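Local structure of putative ATP-dependent endonuclease of the OLD family (Thermus scotoductus, 6P74) at residues A[115-118]-A[122-125]; A[316-321]-A[412-417]. The protein degrades linear and supercoiled double-stranded DNA in the 5' to 3' direction as a metal-dependent exonuclease and hydrolyses ATP in a DNA-stimulated manner. All blocks are in the same frame, centred on the assembly; numbering follows the deposited sequence.

Interaction 1 (A[115-118]-A[122-125]); sequences PRYP and PLRV
Pro122 enters the contact against Arg116, where the two backbones come closest, 3.9 Å between Pro122 CA and Arg116 CA. Pro122 CD lies 4.1 Å from Arg116 NH1. The bend of the arginine chain at chi3 (57°) helps bring the guanidinium back beside the start of the segment, at an oblique angle; the polar grip of NH1 is a hydrogen bond to Gly120 O, in the connection between the two segments. Pro122 CA adds a bent, subsidiary CA-H...O contact of 3.4 Å with Pro115 O. The same oxygen takes the next amide: Leu123 N donates to Pro115 O over 2.6 Å, nearly straight at the hydrogen (172°) and with the donor tilted 19° from the carbonyl plane. This amide bond accompanies a single isolated beta bridge, Arg116 with Pro122, pinching the base of a short loop between strand 100-109 and helix 127-132 in the N-terminal part of the ATPase domain. The Leu123 side chain then divides its branches. CD1 is 3.6 Å from Tyr117 CE2 and 3.5 Å from Tyr117 OH, meeting the ring obliquely near its hydroxyl end, while CD2 approaches Pro115 CG at 4.2 Å. Phe85 and Ile87 of strand 85-97 pack against Pro115 and Leu123 alike, and Phe85 also makes an edge-to-face stack with Tyr117.

Interaction 2 (A[316-321]-A[412-417]); sequences DVNRFE and IELIVG
The Asn318 amide presents its OD1 to Leu414 CD2 at 4.1 Å, while its ND2 turns back to Asp316 OD1, which lies close to the amide plane, 13° out of it. The second flat group, the Phe320 ring, has Glu321 OE1 over one face, 3.8 Å above the plane and displaced toward the rim; Leu347 and Arg351 of helix 341-355 also touch this ring. Residues 316-319 form a type I beta turn, closed by Arg319 N donating to Asp316 O, and an Asx turn is superposed on it: Asn318 N donates to Asp316 OD1 over 2.9 Å. That carboxylate oxygen therefore receives two bonds from one residue, ND2 on its syn lone pair and the backbone N on its anti lone pair, which together hold the carboxylate. The bond from Asn318 ND2 to Asp316 OD1 (2.7 Å, 157° at the hydrogen) also helps hold the rotation of the amide. The turn belongs to the C-terminal part of the ATPase domain and packs on helix 409-422 of the Toprim domain, so the contact is an interdomain one. Val317 points at the helix and meets Ile415, while Asn318 reaches Leu414 with its amide end. Leu414 has CG anti to its backbone N (chi1 -177°), extending the branch to the turn, and its chain crosses that of Asn318 at about a right angle. Val317 and Ile415 also cross nearly perpendicularly, and both valine methyls meet one terminal carbon: Ile415 CD1 lies 3.6 Å from Val317 CG2 and 4.0 Å from Val317 CG1.

From the N terminus, the chain passes the early strands and helix 34-45 before reaching the antiparallel pair 85-97 and 100-109, and interaction 1 follows, closing a loop of only three intervening residues before helix 127-132. Interaction 2 opens much later, after strand 304-308, and closes across 90 residues, including strand 323-328, helix 341-355 and the start of the Toprim domain, on helix 409-422. The two are in series, so neither nests in nor crosses the other. The centres of interactions 1 and 2 lie about 45 Å apart, and the nearest atoms of interactions 1 and 2 about 27 Å apart. Interaction 1 is local to the N-terminal part of the ATPase domain; residues 316-321 and 412-417 join the ATPase and Toprim domains.

Interaction 1 (A[115-118]-A[122-125])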
loop_
_atom_site.group_PDB
_atom_site.type_symbol
_atom_site.label_atom_id
_atom_site.label_comp_id
_atom_site.label_asym_id
_atom_site.label_seq_id
_atom_site.Cartn_x
_atom_site.Cartn_y
_atom_site.Cartn_z
ATOM N N PRO A 115 18.480 19.399 20.373
ATOM C CA PRO A 115 18.664 20.289 21.526
ATOM C C PRO A 115 18.212 19.609 22.808
ATOM O O PRO A 115 17.244 18.849 22.814
ATOM C CB PRO A 115 17.775 21.497 21.197
ATOM C CG PRO A 115 17.401 21.365 19.779
ATOM C CD PRO A 115 17.454 19.901 19.445
ATOM N N ARG A 116 18.917 19.879 23.904
ATOM C CA ARG A 116 18.432 19.432 25.198
ATOM C C ARG A 116 18.282 20.624 26.132
ATOM O O ARG A 116 18.877 21.685 25.929
ATOM C CB ARG A 116 19.336 18.344 25.816
ATOM C CG ARG A 116 20.746 18.751 26.223
ATOM C CD ARG A 116 21.658 17.524 26.232
ATOM N NE ARG A 116 21.645 16.890 24.915
ATOM C CZ ARG A 116 20.937 15.808 24.600
ATOM N NH1 ARG A 116 20.195 15.207 25.524
ATOM N NH2 ARG A 116 20.979 15.323 23.362
ATOM N N TYR A 117 17.435 20.445 27.134
ATOM C CA TYR A 117 17.209 21.458 28.145
ATOM C C TYR A 117 18.355 21.461 29.133
ATOM O O TYR A 117 19.169 20.533 29.166
ATOM C CB TYR A 117 15.882 21.201 28.855
ATOM C CG TYR A 117 14.703 21.698 28.054
ATOM C CD1 TYR A 117 14.308 23.030 28.132
ATOM C CD2 TYR A 117 14.004 20.847 27.196
ATOM C CE1 TYR A 117 13.242 23.505 27.395
ATOM C CE2 TYR A 117 12.933 21.312 26.452
ATOM C CZ TYR A 117 12.558 22.644 26.553
ATOM O OH TYR A 117 11.494 23.128 25.816
ATOM N N PRO A 118 18.448 22.503 29.956
ATOM C CA PRO A 118 19.415 22.469 31.058
ATOM C C PRO A 118 19.235 21.243 31.933
ATOM O O PRO A 118 20.205 20.750 32.522
ATOM C CB PRO A 118 19.117 23.769 31.817
ATOM C CG PRO A 118 17.696 24.098 31.456
ATOM C CD PRO A 118 17.556 23.672 30.031
ATOM N N PRO A 122 16.250 15.717 26.116
ATOM C CA PRO A 122 16.175 16.274 24.760
ATOM C C PRO A 122 14.858 16.989 24.504
ATOM O O PRO A 122 13.828 16.702 25.122
ATOM C CB PRO A 122 16.315 15.041 23.855
ATOM C CG PRO A 122 15.872 13.898 24.692
ATOM C CD PRO A 122 16.284 14.243 26.113
ATOM N N LEU A 123 14.910 17.943 23.576
ATOM C CA LEU A 123 13.698 18.576 23.067
ATOM C C LEU A 123 12.899 17.577 22.241
ATOM O O LEU A 123 13.445 16.893 21.370
ATOM C CB LEU A 123 14.050 19.795 22.217
ATOM C CG LEU A 123 12.866 20.638 21.745
ATOM C CD1 LEU A 123 12.410 21.563 22.861
ATOM C CD2 LEU A 123 13.248 21.429 20.511
ATOM N N ARG A 124 11.610 17.476 22.529
ATOM C CA ARG A 124 10.732 16.569 21.814
ATOM C C ARG A 124 9.947 17.359 20.780
ATOM O O ARG A 124 9.788 18.577 20.888
ATOM C CB ARG A 124 9.790 15.841 22.780
ATOM C CG ARG A 124 10.454 15.458 24.102
ATOM C CD ARG A 124 9.973 14.108 24.597
ATOM N NE ARG A 124 10.229 13.090 23.584
ATOM C CZ ARG A 124 11.275 12.268 23.586
ATOM N NH1 ARG A 124 12.166 12.332 24.572
ATOM N NH2 ARG A 124 11.428 11.382 22.601
ATOM N N VAL A 125 9.477 16.654 19.756
ATOM C CA VAL A 125 8.686 17.286 18.705
ATOM C C VAL A 125 7.242 17.398 19.179
ATOM O O VAL A 125 6.594 16.389 19.476
ATOM C CB VAL A 125 8.787 16.497 17.393
ATOM C CG1 VAL A 125 8.207 15.093 17.554
ATOM C CG2 VAL A 125 8.079 17.251 16.263
#

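Interaction 2 (A[316-321]-A[412-417])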
loop_
_atom_site.group_PDB
_atom_site.type_symbol
_atom_site.label_atom_id
_atom_site.label_comp_id
_atom_site.label_asym_id
_atom_site.label_seq_id
_atom_site.Cartn_x
_atom_site.Cartn_y
_atom_site.Cartn_z
ATOM N N ASP A 316 10.154 19.183 -17.251
ATOM C CA ASP A 316 10.635 20.119 -18.263
ATOM C C ASP A 316 12.154 20.199 -18.216
ATOM O O ASP A 316 12.721 20.555 -17.175
ATOM C CB ASP A 316 10.032 21.499 -18.023
ATOM C CG ASP A 316 10.047 22.358 -19.255
ATOM O OD1 ASP A 316 11.143 22.565 -19.842
ATOM O OD2 ASP A 316 8.944 22.811 -19.643
ATOM N N VAL A 317 12.815 19.909 -19.345
ATOM C CA VAL A 317 14.273 19.978 -19.346
ATOM C C VAL A 317 14.758 21.411 -19.133
ATOM O O VAL A 317 15.855 21.625 -18.611
ATOM C CB VAL A 317 14.866 19.377 -20.635
ATOM C CG1 VAL A 317 14.416 20.170 -21.768
ATOM C CG2 VAL A 317 16.354 19.440 -20.614
ATOM N N ASN A 318 13.975 22.413 -19.526
ATOM C CA ASN A 318 14.420 23.785 -19.325
ATOM C C ASN A 318 14.375 24.173 -17.861
ATOM O O ASN A 318 15.009 25.151 -17.463
ATOM C CB ASN A 318 13.578 24.745 -20.166
ATOM C CG ASN A 318 13.517 24.322 -21.631
ATOM O OD1 ASN A 318 14.404 24.652 -22.434
ATOM N ND2 ASN A 318 12.478 23.557 -21.981
ATOM N N ARG A 319 13.668 23.414 -17.048
ATOM C CA ARG A 319 13.650 23.655 -15.615
ATOM C C ARG A 319 14.445 22.417 -15.190
ATOM O O ARG A 319 13.895 21.321 -15.048
ATOM C CB ARG A 319 12.195 23.652 -15.135
ATOM C CG ARG A 319 11.924 24.421 -13.877
ATOM C CD ARG A 319 10.421 24.472 -13.627
ATOM N NE ARG A 319 9.756 25.603 -14.277
ATOM C CZ ARG A 319 9.406 26.715 -13.632
ATOM N NH1 ARG A 319 9.648 26.834 -12.325
ATOM N NH2 ARG A 319 8.798 27.700 -14.282
ATOM N N PHE A 320 15.755 22.581 -14.999
ATOM C CA PHE A 320 16.617 21.418 -14.807
ATOM C C PHE A 320 16.847 21.436 -13.298
ATOM O O PHE A 320 17.126 20.378 -12.723
ATOM C CB PHE A 320 17.957 21.400 -15.560
ATOM C CG PHE A 320 18.735 22.671 -15.443
ATOM C CD1 PHE A 320 19.447 22.962 -14.290
ATOM C CD2 PHE A 320 18.782 23.574 -16.503
ATOM C CE1 PHE A 320 20.176 24.147 -14.180
ATOM C CE2 PHE A 320 19.503 24.764 -16.407
ATOM C CZ PHE A 320 20.204 25.049 -15.247
ATOM N N GLU A 321 16.701 22.589 -12.635
ATOM C CA GLU A 321 16.865 22.601 -11.186
ATOM C C GLU A 321 15.837 21.710 -10.503
ATOM O O GLU A 321 16.113 21.158 -9.433
ATOM C CB GLU A 321 16.765 24.029 -10.627
ATOM C CG GLU A 321 17.816 25.002 -11.176
ATOM C CD GLU A 321 17.396 25.644 -12.494
ATOM O OE1 GLU A 321 16.459 25.133 -13.153
ATOM O OE2 GLU A 321 18.002 26.669 -12.871
ATOM N N ILE A 412 21.775 21.174 -28.328
ATOM C CA ILE A 412 22.450 19.929 -27.962
ATOM C C ILE A 412 23.261 20.115 -26.678
ATOM O O ILE A 412 23.176 19.304 -25.757
ATOM C CB ILE A 412 23.338 19.421 -29.114
ATOM C CG1 ILE A 412 22.482 18.919 -30.268
ATOM C CG2 ILE A 412 24.195 18.260 -28.645
ATOM C CD1 ILE A 412 23.277 18.525 -31.486
ATOM N N GLU A 413 24.076 21.169 -26.615
ATOM C CA GLU A 413 24.764 21.516 -25.374
ATOM C C GLU A 413 23.840 21.416 -24.172
ATOM O O GLU A 413 24.197 20.837 -23.140
ATOM C CB GLU A 413 25.300 22.939 -25.433
ATOM C CG GLU A 413 26.494 23.168 -26.241
ATOM C CD GLU A 413 27.151 24.441 -25.796
ATOM O OE1 GLU A 413 27.699 24.449 -24.671
ATOM O OE2 GLU A 413 27.066 25.445 -26.532
ATOM N N LEU A 414 22.646 22.005 -24.282
ATOM C CA LEU A 414 21.747 22.030 -23.138
ATOM C C LEU A 414 21.375 20.616 -22.720
ATOM O O LEU A 414 21.522 20.248 -21.553
ATOM C CB LEU A 414 20.503 22.856 -23.462
ATOM C CG LEU A 414 19.468 23.053 -22.356
ATOM C CD1 LEU A 414 20.146 23.506 -21.057
ATOM C CD2 LEU A 414 18.497 24.112 -22.811
ATOM N N ILE A 415 20.926 19.795 -23.674
ATOM C CA ILE A 415 20.452 18.456 -23.339
ATOM C C ILE A 415 21.607 17.585 -22.875
ATOM O O ILE A 415 21.444 16.738 -21.987
ATOM C CB ILE A 415 19.723 17.808 -24.537
ATOM C CG1 ILE A 415 18.576 18.678 -25.032
ATOM C CG2 ILE A 415 19.210 16.417 -24.163
ATOM C CD1 ILE A 415 17.636 19.090 -23.959
ATOM N N VAL A 416 22.785 17.743 -23.497
ATOM C CA VAL A 416 23.976 17.046 -23.019
ATOM C C VAL A 416 24.234 17.368 -21.545
ATOM O O VAL A 416 24.477 16.472 -20.729
ATOM C CB VAL A 416 25.193 17.393 -23.887
ATOM C CG1 VAL A 416 26.485 17.156 -23.093
ATOM C CG2 VAL A 416 25.198 16.537 -25.131
ATOM N N GLY A 417 24.176 18.655 -21.183
ATOM C CA GLY A 417 24.454 19.043 -19.804
ATOM C C GLY A 417 23.478 18.436 -18.810
ATOM O O GLY A 417 23.864 18.015 -17.721
#